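Side-chain contacts in D-xylonate dehydratase (Caulobacter crescentus, PDB 5OYN), which catalyses the dehydration of D-xylonate to 2-dehydro-3-deoxy-D-arabinonate, and of D-gluconate with similar efficiency, using a [2Fe-2S] cluster and magnesium: residues T269-E274 with G353-V358; L279-G284 with R310-I315; V341-L346 with S373-I378. All coordinates share one frame; numbering follows the deposited sequence.

Interaction 1 of 3, residues T269-E274 with G353-V358; sequences TKQAFE and GDVLTV
V355 meets the first turn of helix 270-282 through one methyl group, CG1. The contact is made by packing alone: no hydrogen bond joins 269-274 to 353-358. The shortest approach is from V355 CG1 to Q271 CB, 3.8 Å. V355 CG1 also lies 4.0 Å from Q271 OE1, so it touches both the root and the amide end of the glutamine. The Q271 chain is bent at chi2 (-149°), which helps bring OE1 to this methyl. The two side chains meet at a slant. V355 is buried, while Q271 is exposed to solvent and also touches H352. The chi1 of V355, -77°, sets CG1 beside its own backbone N, and this is the branch that faces Q271 and the capping bond.

The helix start is built as an N-cap. T269 is the cap residue, and A272 N donates to T269 OG1 at 3.3 Å with an N-H...O angle of 159°. V355 CG1 lies beside this capping bond, 4.2 Å from A272 N and 4.3 Å from T269 OG1. An apolar methyl therefore rests beside A272 N, whose hydrogen is already taken by T269 OG1. The regular helix bonds follow at once, with F273 N to T269 O at 3.2 Å and E274 N to K270 O at 3.0 Å.

The polar links of the two segments run to neighbouring parts of the chain. K270 NZ forms a salt bridge with D308, and E274 OE1 accepts from H352 NE2. V355, in the loop between helices 337-347 and 363-367, is tied by a backbone hydrogen bond to M363.

Interaction 2 of 3, residues L279-G284 with R310-I315; sequences LVAAAG and RAAYDI
A282 and I315 bring the two backbones nearest, with their CA atoms 5.8 Å apart, where the end of helix 270-282 meets the turn A312 to I315. A Schellman motif ends this helix. G284 is its C-prime residue and has a positive phi of 60°. G284 N bonds to A281 O at 3.3 Å, and the amide of the next residue bonds to V280 O. On the other segment the turn from A312 to I315 is a type I beta turn, closed by I315 N to A312 O at 3.1 Å.

All four touching residues are buried. The side chains that meet are apolar, but A281 CB also rests against a carbonyl oxygen. The CB of A281 points at the turn and meets both of its end residues. A281 CB lies 3.8 Å from A312 O, the oxygen that closes the turn. A312 CB is 4.4 Å from A281 CB, and I315 CB is closer to A281 CB, at 3.9 Å. The methyl side chains of A281, A282 and A312 probably help the helix end and the turn come this close.

No hydrogen bond crosses between the two segments. Backbone hydrogen bonds tie them to other parts of the chain: A282 to I318, and I315 to A389. The carboxylate of D314 forms a salt bridge with R350. Helix 337-347 packs against both segments, with V341 touching A282 and L345 touching I315.

I315 uses two of its atoms on two successive alanines. Its CB faces A281, while its CG2 branch continues to A282. With chi1 at -55°, CG2 is anti to the backbone N of I315 and CG1 lies beside that N. I315 CG2 ends 3.7 Å from A282 CB and is just as near to A282 N.

Interaction 3 of 3, residues V341-L346 with S373-I378; sequences VLWELL and SDREVI
E344 on helix 337-347 and R375 in the loop 373-378 form a salt bridge, and the loop is shaped by an Asx turn at D374. The bridge is held through one carboxylate oxygen. R375 NH1 donates to E344 OE1 at 3.1 Å with an angle of 159°; the bond from R375 NH2 to E344 OE1, 3.4 Å, is weak. OE1 is met from above the carboxylate plane, 55° out of it, yet lies near the guanidinium plane. The two flat groups are perpendicular. E344 OE2 accepts from Y381 N. With an alanine here, Y381 N would probably lose its acceptor and R375 its charge mate on the helix.

The close-fitting part of the contact is the buried one, made by E344, V341 and I378. V341 CG2 and I378 CD1 meet at 4.2 Å, with the side chains about at right angles. A335 touches I378, and F332 touches V341.

By contrast, the looser side lies around W343 and R375, two partly exposed residues. R375 bends at chi2 (-74°) on its way to the helix. Its NH2 comes obliquely to the W343 ring, with R375 NH2 4.2 Å from W343 CZ3, and forms a further salt bridge with E371. This second carboxylate probably helps to fix the guanidinium.

Around R375 in the sequence, the loop is tied to itself and to another chain. D374 OD2 forms a salt bridge with R331 and a hydrogen bond with N170 of the second subunit. D374 O accepts from both V377 N and I378 N, and D374 OD1 accepts from E376 N at 3.2 Å.

Overall arrangement
Interactions 1 and 2 sit at the two ends of helix 270-282, their centres about 17 Å apart. Interaction 3 lies about 14 Å from interaction 2 and about 20 Å from interaction 1, centre to centre. Its helix, 337-347, packs on the others: L279 touches V341, L342 and L345, I315 touches L345, and L346 touches G353. Along the chain, interaction 2 falls within the span of interaction 1 and closes before interaction 3 opens. Interactions 1 and 3 have alternating segments. The first two lie within the N-terminal dehydratase region. Interaction 3 pairs a segment of that region with one of the C-terminal region, so it joins the two. All three lie away from the cluster and magnesium sites.

Interaction 1 of 3, residues T269-E274 with G353-V358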
loop_
_atom_site.group_PDB
_atom_site.type_symbol
_atom_site.label_atom_id
_atom_site.label_comp_id
_atom_site.label_asym_id
_atom_site.label_seq_id
_atom_site.Cartn_x
_atom_site.Cartn_y
_atom_site.Cartn_z
ATOM N N THR A 269 35.529 -10.105 10.522
ATOM C CA THR A 269 36.831 -10.336 11.113
ATOM C C THR A 269 37.360 -9.040 11.710
ATOM O O THR A 269 36.841 -7.948 11.454
ATOM C CB THR A 269 37.813 -10.847 10.068
ATOM O OG1 THR A 269 38.053 -9.814 9.097
ATOM C CG2 THR A 269 37.275 -12.071 9.379
ATOM N N LYS A 270 38.423 -9.162 12.504
ATOM C CA LYS A 270 39.064 -7.968 13.035
ATOM C C LYS A 270 39.565 -7.074 11.912
ATOM O O LYS A 270 39.536 -5.846 12.043
ATOM C CB LYS A 270 40.205 -8.361 13.973
ATOM C CG LYS A 270 41.159 -7.242 14.325
ATOM C CD LYS A 270 40.798 -6.577 15.646
ATOM C CE LYS A 270 41.889 -5.583 16.087
ATOM N NZ LYS A 270 41.897 -5.351 17.576
ATOM N N GLN A 271 40.002 -7.655 10.794
ATOM C CA GLN A 271 40.495 -6.827 9.698
ATOM C C GLN A 271 39.382 -5.961 9.133
ATOM O O GLN A 271 39.605 -4.790 8.790
ATOM C CB GLN A 271 41.085 -7.689 8.586
ATOM C CG GLN A 271 41.998 -8.807 9.024
ATOM C CD GLN A 271 43.061 -9.074 7.982
ATOM O OE1 GLN A 271 42.764 -9.528 6.870
ATOM N NE2 GLN A 271 44.309 -8.768 8.321
ATOM N N ALA A 272 38.176 -6.536 9.013
ATOM C CA ALA A 272 37.034 -5.788 8.506
ATOM C C ALA A 272 36.708 -4.618 9.415
ATOM O O ALA A 272 36.462 -3.506 8.939
ATOM C CB ALA A 272 35.822 -6.703 8.359
ATOM N N PHE A 273 36.715 -4.841 10.728
ATOM C CA PHE A 273 36.478 -3.732 11.644
ATOM C C PHE A 273 37.562 -2.669 11.532
ATOM O O PHE A 273 37.277 -1.479 11.690
ATOM C CB PHE A 273 36.365 -4.247 13.077
ATOM C CG PHE A 273 35.057 -4.948 13.376
ATOM C CD1 PHE A 273 33.921 -4.222 13.714
ATOM C CD2 PHE A 273 34.966 -6.336 13.328
ATOM C CE1 PHE A 273 32.720 -4.866 13.993
ATOM C CE2 PHE A 273 33.765 -6.992 13.609
ATOM C CZ PHE A 273 32.643 -6.256 13.933
ATOM N N GLU A 274 38.806 -3.063 11.251
ATOM C CA GLU A 274 39.859 -2.065 11.091
ATOM C C GLU A 274 39.639 -1.227 9.833
ATOM O O GLU A 274 40.002 -0.042 9.807
ATOM C CB GLU A 274 41.239 -2.738 11.052
ATOM C CG GLU A 274 41.677 -3.401 12.365
ATOM C CD GLU A 274 43.116 -3.954 12.324
ATOM O OE1 GLU A 274 43.419 -4.724 11.387
ATOM O OE2 GLU A 274 43.938 -3.616 13.221
ATOM N N GLY A 353 42.712 -4.959 1.845
ATOM C CA GLY A 353 41.963 -5.119 0.612
ATOM C C GLY A 353 41.502 -6.533 0.320
ATOM O O GLY A 353 40.693 -6.716 -0.596
ATOM N N ASP A 354 41.969 -7.528 1.074
ATOM C CA ASP A 354 41.698 -8.922 0.740
ATOM C C ASP A 354 40.606 -9.544 1.593
ATOM O O ASP A 354 40.482 -10.771 1.614
ATOM C CB ASP A 354 42.970 -9.761 0.855
ATOM C CG ASP A 354 43.684 -9.910 -0.470
ATOM O OD1 ASP A 354 43.081 -9.558 -1.514
ATOM O OD2 ASP A 354 44.847 -10.376 -0.464
ATOM N N VAL A 355 39.812 -8.745 2.280
ATOM C CA VAL A 355 38.710 -9.284 3.075
ATOM C C VAL A 355 37.549 -9.666 2.161
ATOM O O VAL A 355 37.361 -9.097 1.079
ATOM C CB VAL A 355 38.277 -8.259 4.142
ATOM C CG1 VAL A 355 39.268 -8.254 5.300
ATOM C CG2 VAL A 355 38.175 -6.874 3.541
ATOM N N LEU A 356 36.759 -10.642 2.589
ATOM C CA LEU A 356 35.575 -11.029 1.834
ATOM C C LEU A 356 34.397 -10.107 2.179
ATOM O O LEU A 356 34.246 -9.676 3.329
ATOM C CB LEU A 356 35.234 -12.497 2.118
ATOM C CG LEU A 356 33.836 -13.015 1.729
ATOM C CD1 LEU A 356 33.657 -13.186 0.196
ATOM C CD2 LEU A 356 33.488 -14.311 2.478
ATOM N N THR A 357 33.580 -9.777 1.166
ATOM C CA THR A 357 32.413 -8.905 1.307
ATOM C C THR A 357 31.164 -9.608 0.780
ATOM O O THR A 357 31.252 -10.579 0.022
ATOM C CB THR A 357 32.609 -7.564 0.558
ATOM O OG1 THR A 357 32.366 -7.733 -0.847
ATOM C CG2 THR A 357 34.028 -7.026 0.759
ATOM N N VAL A 358 29.983 -9.109 1.161
ATOM C CA VAL A 358 28.746 -9.727 0.680
ATOM C C VAL A 358 28.594 -9.637 -0.830
ATOM O O VAL A 358 27.730 -10.305 -1.387
ATOM C CB VAL A 358 27.486 -9.129 1.337
ATOM C CG1 VAL A 358 27.424 -9.482 2.813
ATOM C CG2 VAL A 358 27.420 -7.622 1.104
#

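Interaction 2 of 3, residues L279-G284 with R310-I315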
loop_
_atom_site.group_PDB
_atom_site.type_symbol
_atom_site.label_atom_id
_atom_site.label_comp_id
_atom_site.label_asym_id
_atom_site.label_seq_id
_atom_site.Cartn_x
_atom_site.Cartn_y
_atom_site.Cartn_z
ATOM N N LEU A 279 37.778 4.094 7.661
ATOM C CA LEU A 279 36.805 4.883 6.924
ATOM C C LEU A 279 36.190 5.963 7.804
ATOM O O LEU A 279 36.072 7.122 7.383
ATOM C CB LEU A 279 35.724 3.979 6.354
ATOM C CG LEU A 279 34.548 4.793 5.834
ATOM C CD1 LEU A 279 34.880 5.349 4.460
ATOM C CD2 LEU A 279 33.366 3.896 5.804
ATOM N N VAL A 280 35.812 5.610 9.036
ATOM C CA VAL A 280 35.202 6.603 9.914
ATOM C C VAL A 280 36.067 7.850 10.005
ATOM O O VAL A 280 35.562 8.978 9.956
ATOM C CB VAL A 280 34.944 6.012 11.305
ATOM C CG1 VAL A 280 34.441 7.107 12.234
ATOM C CG2 VAL A 280 33.967 4.881 11.207
ATOM N N ALA A 281 37.390 7.671 10.109
ATOM C CA ALA A 281 38.258 8.819 10.351
ATOM C C ALA A 281 38.394 9.680 9.102
ATOM O O ALA A 281 38.313 10.915 9.185
ATOM C CB ALA A 281 39.625 8.354 10.838
ATOM N N ALA A 282 38.599 9.046 7.938
ATOM C CA ALA A 282 38.760 9.782 6.685
ATOM C C ALA A 282 37.499 10.541 6.287
ATOM O O ALA A 282 37.595 11.550 5.572
ATOM C CB ALA A 282 39.149 8.824 5.556
ATOM N N ALA A 283 36.328 10.077 6.733
ATOM C CA ALA A 283 35.046 10.653 6.372
ATOM C C ALA A 283 34.551 11.693 7.365
ATOM O O ALA A 283 33.420 12.155 7.231
ATOM C CB ALA A 283 33.992 9.550 6.244
ATOM N N GLY A 284 35.345 12.072 8.356
ATOM C CA GLY A 284 34.816 12.974 9.365
ATOM C C GLY A 284 33.629 12.404 10.106
ATOM O O GLY A 284 32.746 13.156 10.535
ATOM N N ARG A 310 43.785 4.609 18.176
ATOM C CA ARG A 310 45.017 5.377 17.963
ATOM C C ARG A 310 45.644 5.077 16.613
ATOM O O ARG A 310 46.260 5.959 16.003
ATOM C CB ARG A 310 46.049 5.105 19.069
ATOM C CG ARG A 310 45.627 5.541 20.453
ATOM C CD ARG A 310 46.439 5.012 21.623
ATOM N NE ARG A 310 46.204 5.907 22.750
ATOM C CZ ARG A 310 45.829 5.506 23.959
ATOM N NH1 ARG A 310 45.665 4.206 24.214
ATOM N NH2 ARG A 310 45.618 6.414 24.914
ATOM N N ALA A 311 45.506 3.841 16.140
ATOM C CA ALA A 311 46.010 3.480 14.820
ATOM C C ALA A 311 45.541 4.452 13.740
ATOM O O ALA A 311 46.320 4.830 12.852
ATOM C CB ALA A 311 45.564 2.057 14.486
ATOM N N ALA A 312 44.275 4.884 13.814
ATOM C CA ALA A 312 43.621 5.660 12.769
ATOM C C ALA A 312 43.655 7.169 12.998
ATOM O O ALA A 312 43.157 7.915 12.152
ATOM C CB ALA A 312 42.169 5.199 12.623
ATOM N N TYR A 313 44.240 7.645 14.099
ATOM C CA TYR A 313 44.242 9.084 14.378
ATOM C C TYR A 313 44.864 9.899 13.237
ATOM O O TYR A 313 44.370 10.985 12.904
ATOM C CB TYR A 313 44.974 9.361 15.694
ATOM C CG TYR A 313 45.099 10.836 16.035
ATOM C CD1 TYR A 313 43.973 11.655 16.084
ATOM C CD2 TYR A 313 46.341 11.408 16.310
ATOM C CE1 TYR A 313 44.080 12.996 16.396
ATOM C CE2 TYR A 313 46.458 12.754 16.614
ATOM C CZ TYR A 313 45.324 13.540 16.661
ATOM O OH TYR A 313 45.417 14.878 16.962
ATOM N N ASP A 314 45.951 9.408 12.637
ATOM C CA ASP A 314 46.670 10.172 11.622
ATOM C C ASP A 314 46.118 9.958 10.216
ATOM O O ASP A 314 46.864 10.104 9.235
ATOM C CB ASP A 314 48.163 9.838 11.657
ATOM C CG ASP A 314 48.456 8.395 11.258
ATOM O OD1 ASP A 314 47.498 7.601 11.065
ATOM O OD2 ASP A 314 49.659 8.054 11.146
ATOM N N ILE A 315 44.848 9.587 10.104
ATOM C CA ILE A 315 44.156 9.596 8.813
ATOM C C ILE A 315 43.683 11.019 8.527
ATOM O O ILE A 315 43.037 11.634 9.394
ATOM C CB ILE A 315 42.981 8.629 8.831
ATOM C CG1 ILE A 315 43.442 7.219 9.230
ATOM C CG2 ILE A 315 42.275 8.644 7.475
ATOM C CD1 ILE A 315 43.804 6.323 8.079
#

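Interaction 3 of 3, residues V341-L346 with S373-I378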
loop_
_atom_site.group_PDB
_atom_site.type_symbol
_atom_site.label_atom_id
_atom_site.label_comp_id
_atom_site.label_asym_id
_atom_site.label_seq_id
_atom_site.Cartn_x
_atom_site.Cartn_y
_atom_site.Cartn_z
ATOM N N VAL A 341 35.828 6.968 -0.976
ATOM C CA VAL A 341 36.660 7.214 0.192
ATOM C C VAL A 341 37.536 6.001 0.467
ATOM O O VAL A 341 38.748 6.124 0.692
ATOM C CB VAL A 341 35.778 7.573 1.403
ATOM C CG1 VAL A 341 36.632 8.005 2.575
ATOM C CG2 VAL A 341 34.772 8.674 1.028
ATOM N N LEU A 342 36.936 4.808 0.417
ATOM C CA LEU A 342 37.688 3.575 0.621
ATOM C C LEU A 342 38.795 3.420 -0.416
ATOM O O LEU A 342 39.870 2.893 -0.111
ATOM C CB LEU A 342 36.735 2.376 0.583
ATOM C CG LEU A 342 35.850 2.280 1.828
ATOM C CD1 LEU A 342 34.827 1.188 1.682
ATOM C CD2 LEU A 342 36.674 2.089 3.115
ATOM N N TRP A 343 38.547 3.863 -1.649
ATOM C CA TRP A 343 39.562 3.755 -2.689
ATOM C C TRP A 343 40.792 4.565 -2.318
ATOM O O TRP A 343 41.920 4.061 -2.351
ATOM C CB TRP A 343 38.979 4.229 -4.013
ATOM C CG TRP A 343 39.897 4.150 -5.200
ATOM C CD1 TRP A 343 39.969 3.138 -6.121
ATOM C CD2 TRP A 343 40.830 5.149 -5.629
ATOM N NE1 TRP A 343 40.901 3.444 -7.087
ATOM C CE2 TRP A 343 41.444 4.671 -6.805
ATOM C CE3 TRP A 343 41.217 6.394 -5.126
ATOM C CZ2 TRP A 343 42.423 5.397 -7.483
ATOM C CZ3 TRP A 343 42.190 7.107 -5.799
ATOM C CH2 TRP A 343 42.777 6.609 -6.966
ATOM N N GLU A 344 40.573 5.835 -1.968
ATOM C CA GLU A 344 41.623 6.708 -1.459
ATOM C C GLU A 344 42.463 5.988 -0.411
ATOM O O GLU A 344 43.691 5.925 -0.520
ATOM C CB GLU A 344 40.971 7.973 -0.886
ATOM C CG GLU A 344 41.733 9.267 -1.051
ATOM C CD GLU A 344 42.009 9.658 -2.499
ATOM O OE1 GLU A 344 41.125 9.504 -3.361
ATOM O OE2 GLU A 344 43.134 10.140 -2.771
ATOM N N LEU A 345 41.806 5.391 0.584
ATOM C CA LEU A 345 42.532 4.696 1.644
ATOM C C LEU A 345 43.294 3.495 1.095
ATOM O O LEU A 345 44.493 3.326 1.367
ATOM C CB LEU A 345 41.564 4.266 2.747
ATOM C CG LEU A 345 41.117 5.397 3.672
ATOM C CD1 LEU A 345 39.863 5.008 4.426
ATOM C CD2 LEU A 345 42.238 5.816 4.639
ATOM N N LEU A 346 42.614 2.653 0.313
ATOM C CA LEU A 346 43.245 1.459 -0.240
ATOM C C LEU A 346 44.547 1.797 -0.966
ATOM O O LEU A 346 45.529 1.049 -0.876
ATOM C CB LEU A 346 42.267 0.756 -1.181
ATOM C CG LEU A 346 42.775 -0.474 -1.914
ATOM C CD1 LEU A 346 42.580 -1.681 -1.025
ATOM C CD2 LEU A 346 42.055 -0.652 -3.241
ATOM N N SER A 373 34.932 11.418 -8.456
ATOM C CA SER A 373 34.697 12.243 -9.629
ATOM C C SER A 373 34.553 13.714 -9.283
ATOM O O SER A 373 34.435 14.539 -10.194
ATOM C CB SER A 373 33.439 11.773 -10.363
ATOM O OG SER A 373 32.430 11.357 -9.446
ATOM N N ASP A 374 34.557 14.069 -7.997
ATOM C CA ASP A 374 34.405 15.458 -7.563
ATOM C C ASP A 374 35.479 15.761 -6.521
ATOM O O ASP A 374 35.292 15.519 -5.324
ATOM C CB ASP A 374 33.008 15.699 -7.019
ATOM C CG ASP A 374 32.602 17.154 -7.081
ATOM O OD1 ASP A 374 33.506 18.021 -7.079
ATOM O OD2 ASP A 374 31.374 17.430 -7.140
ATOM N N ARG A 375 36.607 16.317 -6.966
ATOM C CA ARG A 375 37.649 16.617 -5.992
ATOM C C ARG A 375 37.307 17.820 -5.117
ATOM O O ARG A 375 38.080 18.129 -4.200
ATOM C CB ARG A 375 38.987 16.818 -6.704
ATOM C CG ARG A 375 39.638 15.524 -7.221
ATOM C CD ARG A 375 40.238 14.669 -6.090
ATOM N NE ARG A 375 40.768 13.385 -6.568
ATOM C CZ ARG A 375 40.994 12.324 -5.787
ATOM N NH1 ARG A 375 40.736 12.373 -4.481
ATOM N NH2 ARG A 375 41.467 11.203 -6.313
ATOM N N GLU A 376 36.176 18.494 -5.365
ATOM C CA GLU A 376 35.669 19.524 -4.457
ATOM C C GLU A 376 35.085 18.910 -3.192
ATOM O O GLU A 376 34.921 19.604 -2.177
ATOM C CB GLU A 376 34.582 20.363 -5.154
ATOM C CG GLU A 376 34.963 21.808 -5.559
ATOM C CD GLU A 376 33.938 22.480 -6.532
ATOM O OE1 GLU A 376 32.749 22.059 -6.596
ATOM O OE2 GLU A 376 34.331 23.439 -7.243
ATOM N N VAL A 377 34.779 17.618 -3.234
ATOM C CA VAL A 377 33.963 16.956 -2.229
ATOM C C VAL A 377 34.747 15.863 -1.527
ATOM O O VAL A 377 34.712 15.745 -0.296
ATOM C CB VAL A 377 32.664 16.379 -2.855
ATOM C CG1 VAL A 377 31.756 15.786 -1.790
ATOM C CG2 VAL A 377 31.963 17.437 -3.664
ATOM N N ILE A 378 35.446 15.038 -2.294
ATOM C CA ILE A 378 36.310 14.002 -1.749
ATOM C C ILE A 378 37.741 14.360 -2.132
ATOM O O ILE A 378 38.154 14.193 -3.286
ATOM C CB ILE A 378 35.914 12.614 -2.243
ATOM C CG1 ILE A 378 34.500 12.304 -1.747
ATOM C CG2 ILE A 378 36.937 11.598 -1.769
ATOM C CD1 ILE A 378 33.917 11.022 -2.302
#